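Local coordinates for TssK (Serratia sp. FS14, PDB 5Y0E), which probably serves as a trimeric baseplate component of the bacterial type VI secretion system, helping to connect the baseplate to the membrane complex, at residues A85-A90 / L153-E158; E96-A101 / T169-K174. All coordinates share one frame; numbering follows the deposited sequence.

Interaction 1: A85-A90 / L153-E158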
loop_
_atom_site.group_PDB
_atom_site.type_symbol
_atom_site.label_atom_id
_atom_site.label_comp_id
_atom_site.label_asym_id
_atom_site.label_seq_id
_atom_site.Cartn_x
_atom_site.Cartn_y
_atom_site.Cartn_z
ATOM N N ALA A 85 -10.244 2.371 -36.931
ATOM C CA ALA A 85 -10.341 3.453 -37.879
ATOM C C ALA A 85 -10.281 4.757 -37.155
ATOM O O ALA A 85 -10.997 4.969 -36.221
ATOM C CB ALA A 85 -11.649 3.367 -38.613
ATOM N N PRO A 86 -9.410 5.647 -37.587
ATOM C CA PRO A 86 -9.305 6.934 -36.930
ATOM C C PRO A 86 -10.584 7.728 -36.970
ATOM O O PRO A 86 -11.385 7.659 -37.877
ATOM C CB PRO A 86 -8.195 7.612 -37.696
ATOM C CG PRO A 86 -7.338 6.489 -38.099
ATOM C CD PRO A 86 -8.297 5.427 -38.501
ATOM N N LEU A 87 -10.764 8.520 -35.941
ATOM C CA LEU A 87 -11.958 9.282 -35.819
ATOM C C LEU A 87 -11.778 10.719 -36.164
ATOM O O LEU A 87 -11.038 11.427 -35.527
ATOM C CB LEU A 87 -12.471 9.169 -34.411
ATOM C CG LEU A 87 -13.738 9.900 -34.077
ATOM C CD1 LEU A 87 -14.905 9.187 -34.684
ATOM C CD2 LEU A 87 -13.883 9.919 -32.581
ATOM N N ALA A 88 -12.451 11.131 -37.219
ATOM C CA ALA A 88 -12.449 12.524 -37.623
ATOM C C ALA A 88 -13.372 13.313 -36.718
ATOM O O ALA A 88 -14.477 12.874 -36.398
ATOM C CB ALA A 88 -12.901 12.661 -39.072
ATOM N N ILE A 89 -12.874 14.444 -36.278
ATOM C CA ILE A 89 -13.622 15.304 -35.408
ATOM C C ILE A 89 -14.172 16.416 -36.257
ATOM O O ILE A 89 -13.466 17.042 -37.006
ATOM C CB ILE A 89 -12.740 15.856 -34.294
ATOM C CG1 ILE A 89 -12.311 14.739 -33.372
ATOM C CG2 ILE A 89 -13.511 16.841 -33.463
ATOM C CD1 ILE A 89 -13.474 14.039 -32.724
ATOM N N ALA A 90 -15.466 16.620 -36.163
ATOM C CA ALA A 90 -16.114 17.630 -36.953
ATOM C C ALA A 90 -15.703 19.002 -36.514
ATOM O O ALA A 90 -15.152 19.179 -35.458
ATOM C CB ALA A 90 -17.609 17.481 -36.862
ATOM N N LEU A 153 -13.192 3.882 -32.351
ATOM C CA LEU A 153 -13.099 5.166 -31.691
ATOM C C LEU A 153 -14.341 5.952 -32.007
ATOM O O LEU A 153 -14.745 5.976 -33.133
ATOM C CB LEU A 153 -11.893 5.908 -32.191
ATOM C CG LEU A 153 -10.645 5.170 -31.818
ATOM C CD1 LEU A 153 -9.558 5.462 -32.802
ATOM C CD2 LEU A 153 -10.226 5.513 -30.421
ATOM N N MET A 154 -14.963 6.551 -31.012
ATOM C CA MET A 154 -16.174 7.320 -31.200
ATOM C C MET A 154 -16.410 8.386 -30.135
ATOM O O MET A 154 -15.640 8.520 -29.227
ATOM C CB MET A 154 -17.378 6.401 -31.295
ATOM C CG MET A 154 -17.463 5.318 -30.266
ATOM S SD MET A 154 -19.091 4.602 -30.181
ATOM C CE MET A 154 -18.884 3.320 -31.355
ATOM N N LEU A 155 -17.468 9.164 -30.273
ATOM C CA LEU A 155 -17.785 10.197 -29.304
ATOM C C LEU A 155 -18.589 9.610 -28.159
ATOM O O LEU A 155 -19.432 8.740 -28.364
ATOM C CB LEU A 155 -18.577 11.329 -29.953
ATOM C CG LEU A 155 -17.976 11.965 -31.200
ATOM C CD1 LEU A 155 -18.819 13.127 -31.638
ATOM C CD2 LEU A 155 -16.557 12.400 -30.930
ATOM N N GLU A 156 -18.339 10.107 -26.953
ATOM C CA GLU A 156 -19.112 9.638 -25.816
ATOM C C GLU A 156 -20.599 9.836 -26.047
ATOM O O GLU A 156 -21.411 9.023 -25.599
ATOM C CB GLU A 156 -18.662 10.350 -24.545
ATOM C CG GLU A 156 -19.365 9.898 -23.278
ATOM C CD GLU A 156 -18.958 10.719 -22.076
ATOM O OE1 GLU A 156 -19.248 11.928 -22.046
ATOM O OE2 GLU A 156 -18.336 10.163 -21.157
ATOM N N SER A 157 -20.976 10.888 -26.767
ATOM C CA SER A 157 -22.387 11.134 -27.025
ATOM C C SER A 157 -23.005 10.100 -27.959
ATOM O O SER A 157 -24.228 9.940 -27.956
ATOM C CB SER A 157 -22.568 12.522 -27.610
ATOM O OG SER A 157 -21.903 12.620 -28.841
ATOM N N GLU A 158 -22.210 9.401 -28.757
ATOM C CA GLU A 158 -22.759 8.420 -29.681
ATOM C C GLU A 158 -22.975 7.050 -29.049
ATOM O O GLU A 158 -23.392 6.127 -29.742
ATOM C CB GLU A 158 -21.857 8.292 -30.915
ATOM C CG GLU A 158 -21.749 9.567 -31.716
ATOM C CD GLU A 158 -20.636 9.561 -32.755
ATOM O OE1 GLU A 158 -19.665 8.778 -32.636
ATOM O OE2 GLU A 158 -20.729 10.373 -33.702
HETATM O O HOH W 1 -12.738 3.397 -35.285
#
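Leu87 packs its side chain against the end of strand 142-155, meeting Leu153 where the two CB atoms come to 4.0 Å. Because its CG lies anti to the backbone N (chi1 -180°), both methyls reach over the backbone of Leu153 and Met154. CD1 comes to rest 3.6 Å from the carbonyl oxygen Leu153 O, and CD2 lies 3.7 Å from Met154 CA. The forked end of a leucine suits such a place, since its two methyls give one side chain two contacts, CD1 on that carbonyl oxygen and CD2 on Met154 CA and Leu155 CD2. The latter stands 4.0 Å from CD2 of Leu87 and 3.9 Å from CD1 of Ile89, which slants across it. Leu155 thus receives two apolar ends from the other segment.

On the Ala85 side of Leu87, Leu153 CD1 lies 3.7 Å from Ala85 O. No direct hydrogen bond joins the segments; a bound water accepts from Leu153 N at 3.0 Å, while its bond to Ala85 O is unusually short, its exact geometry doubtful. Beyond the strand, Glu158 folds back so that its OE1, met from above the carboxylate plane, accepts a nearly straight bond (172°) from Leu155 N at 3.2 Å, tying the following 3-10 turn to the strand end.

Leu87 also rests on Val98, while its backbone pairs with Ile60. The touching parts run 28° apart: a small two-stranded sheet, 59-60 with 87-88, packs through Leu87 on the face of the mixed sheet that carries Val98, a layered arrangement reminiscent of a beta sandwich.

Interaction 2: E96-A101 / T169-K174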
loop_
_atom_site.group_PDB
_atom_site.type_symbol
_atom_site.label_atom_id
_atom_site.label_comp_id
_atom_site.label_asym_id
_atom_site.label_seq_id
_atom_site.Cartn_x
_atom_site.Cartn_y
_atom_site.Cartn_z
ATOM N N GLU A 96 -15.655 17.571 -26.120
ATOM C CA GLU A 96 -16.355 16.302 -26.207
ATOM C C GLU A 96 -15.407 15.154 -25.880
ATOM O O GLU A 96 -14.208 15.218 -26.151
ATOM C CB GLU A 96 -16.964 16.120 -27.590
ATOM C CG GLU A 96 -17.729 14.828 -27.755
ATOM C CD GLU A 96 -19.216 15.031 -27.735
ATOM O OE1 GLU A 96 -19.672 16.093 -28.199
ATOM O OE2 GLU A 96 -19.927 14.129 -27.255
ATOM N N ASN A 97 -15.950 14.103 -25.283
ATOM C CA ASN A 97 -15.151 12.949 -24.900
ATOM C C ASN A 97 -15.107 11.921 -26.017
ATOM O O ASN A 97 -16.133 11.599 -26.614
ATOM C CB ASN A 97 -15.704 12.316 -23.633
ATOM C CG ASN A 97 -15.247 13.024 -22.405
ATOM O OD1 ASN A 97 -14.172 13.600 -22.394
ATOM N ND2 ASN A 97 -16.045 12.981 -21.359
ATOM N N VAL A 98 -13.913 11.407 -26.284
ATOM C CA VAL A 98 -13.676 10.347 -27.250
ATOM C C VAL A 98 -13.387 9.052 -26.505
ATOM O O VAL A 98 -12.597 9.032 -25.560
ATOM C CB VAL A 98 -12.505 10.712 -28.175
ATOM C CG1 VAL A 98 -12.389 9.715 -29.294
ATOM C CG2 VAL A 98 -12.695 12.089 -28.719
ATOM N N VAL A 99 -13.990 7.963 -26.960
ATOM C CA VAL A 99 -13.884 6.671 -26.301
ATOM C C VAL A 99 -13.376 5.603 -27.260
ATOM O O VAL A 99 -13.408 5.751 -28.478
ATOM C CB VAL A 99 -15.227 6.219 -25.720
ATOM C CG1 VAL A 99 -15.742 7.238 -24.753
ATOM C CG2 VAL A 99 -16.209 5.986 -26.844
ATOM N N LEU A 100 -12.900 4.509 -26.677
ATOM C CA LEU A 100 -12.660 3.260 -27.388
ATOM C C LEU A 100 -13.800 2.324 -27.044
ATOM O O LEU A 100 -14.070 2.097 -25.870
ATOM C CB LEU A 100 -11.324 2.652 -26.984
ATOM C CG LEU A 100 -10.917 1.353 -27.670
ATOM C CD1 LEU A 100 -11.005 1.525 -29.159
ATOM C CD2 LEU A 100 -9.522 0.947 -27.266
ATOM N N ALA A 101 -14.521 1.858 -28.040
ATOM C CA ALA A 101 -15.679 1.054 -27.773
ATOM C C ALA A 101 -15.772 -0.266 -28.486
ATOM O O ALA A 101 -15.113 -0.507 -29.444
ATOM C CB ALA A 101 -16.916 1.865 -28.049
ATOM N N THR A 169 -9.708 10.288 -24.306
ATOM C CA THR A 169 -9.246 11.665 -24.328
ATOM C C THR A 169 -10.433 12.595 -24.495
ATOM O O THR A 169 -11.564 12.168 -24.729
ATOM C CB THR A 169 -8.236 11.888 -25.444
ATOM O OG1 THR A 169 -7.542 13.106 -25.210
ATOM C CG2 THR A 169 -8.920 11.941 -26.774
ATOM N N ARG A 170 -10.156 13.885 -24.372
ATOM C CA ARG A 170 -11.163 14.914 -24.590
ATOM C C ARG A 170 -10.629 15.955 -25.558
ATOM O O ARG A 170 -9.510 16.453 -25.398
ATOM C CB ARG A 170 -11.579 15.578 -23.284
ATOM C CG ARG A 170 -12.261 16.918 -23.463
ATOM C CD ARG A 170 -12.734 17.489 -22.127
ATOM N NE ARG A 170 -14.043 16.981 -21.776
ATOM C CZ ARG A 170 -15.133 17.729 -21.700
ATOM N NH1 ARG A 170 -15.059 19.033 -21.925
ATOM N NH2 ARG A 170 -16.293 17.175 -21.382
ATOM N N VAL A 171 -11.422 16.266 -26.571
ATOM C CA VAL A 171 -11.091 17.340 -27.497
ATOM C C VAL A 171 -11.589 18.649 -26.909
ATOM O O VAL A 171 -12.772 18.789 -26.598
ATOM C CB VAL A 171 -11.698 17.103 -28.885
ATOM C CG1 VAL A 171 -11.215 18.184 -29.820
ATOM C CG2 VAL A 171 -11.310 15.748 -29.426
ATOM N N LEU A 172 -10.685 19.600 -26.738
ATOM C CA LEU A 172 -11.071 20.908 -26.233
ATOM C C LEU A 172 -11.357 21.889 -27.355
ATOM O O LEU A 172 -12.330 22.643 -27.289
ATOM C CB LEU A 172 -9.973 21.479 -25.346
ATOM C CG LEU A 172 -9.775 20.807 -23.999
ATOM C CD1 LEU A 172 -8.605 21.445 -23.292
ATOM C CD2 LEU A 172 -11.042 20.886 -23.174
ATOM N N GLU A 173 -10.526 21.882 -28.386
ATOM C CA GLU A 173 -10.579 22.889 -29.427
ATOM C C GLU A 173 -10.047 22.285 -30.717
ATOM O O GLU A 173 -9.076 21.521 -30.699
ATOM C CB GLU A 173 -9.770 24.124 -29.012
ATOM C CG GLU A 173 -9.215 24.945 -30.157
ATOM C CD GLU A 173 -8.466 26.175 -29.682
ATOM O OE1 GLU A 173 -9.064 27.014 -28.975
ATOM O OE2 GLU A 173 -7.275 26.303 -30.009
ATOM N N LYS A 174 -10.704 22.607 -31.826
ATOM C CA LYS A 174 -10.209 22.273 -33.152
ATOM C C LYS A 174 -9.715 23.565 -33.771
ATOM O O LYS A 174 -10.516 24.410 -34.170
ATOM C CB LYS A 174 -11.290 21.627 -34.004
ATOM C CG LYS A 174 -10.794 21.128 -35.344
ATOM C CD LYS A 174 -11.955 20.620 -36.165
ATOM C CE LYS A 174 -11.514 20.168 -37.536
ATOM N NZ LYS A 174 -12.665 19.650 -38.324
#
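Strands 96-101 and 169-174 run antiparallel, at 148°, with Glu96-Val171 and Val98-Thr169 as hydrogen-bonded pairs around the non-hydrogen-bonded pair Asn97-Arg170. Glu96 and Val171 exchange both bonds, Glu96 N to Val171 O at 3.2 Å and Val171 N to Glu96 O at 3.0 Å. At the next hydrogen-bonded pair Val98 N gives a straighter bond to Thr169 O (2.9 Å), whereas the return from Thr169 N to Val98 O is weak at 3.4 Å.

On one face, Val98 faces Thr169 directly and touches Val171 diagonally. Its CB is 4.0 Å from CG2 of Thr169, and its CG2 meets CG2 of Val171 at 4.0 Å. Beta-branched residues suit this place, keeping short, stiff methyl groups close to an extended backbone. Glu96 shares the face, but its carboxylate turns to Ser157, which hydrogen-bonds OE2.

The other face carries a polar pair. Arg170 bends at chi3 (-86°), bringing NE to Asn97 and laying one face of the guanidinium against the backbone N of Glu96. Asn97 OD1, at the guanidinium edge, accepts a weak bond from NE at 3.4 Å, with the amide and guanidinium planes 76° apart. The short amide stays beside the Arg170 stem, OD1 as near to CB as to NE, while the long arginine folds back to it; both are polar enough for a partly exposed surface.

Farther along, Leu172 and Glu173 form a classic bulge opposite Arg181, and Lys174 makes a salt bridge with Asp91. Strand 96-103 is flanked by 163-174 on one side and 142-155 on the other, while 163-174 has 180-182 as its outer neighbour.

In the fold
The two contacts lie side by side, their centres about 7 Å apart, and are joined through strand 96-103, which is the neighbour of both 142-155 and 163-174 in the mixed sheet. Interaction 2 is a pairing within that sheet; interaction 1 sets the small sheet containing 87-88 over it. Along the chain the segments alternate, 85-90, 96-101, 153-158, 169-174, so each contact brings together parts more than sixty residues apart. Backbone bonds Glu156 N to Asn97 O and Met154 O to Val99 N probably tie them directly, and Lys174 also reaches Ile89 O. Together they give in-sheet pairing and a second layer packed on one face of the same mixed sheet, with no other chain of the trimer touching these segments.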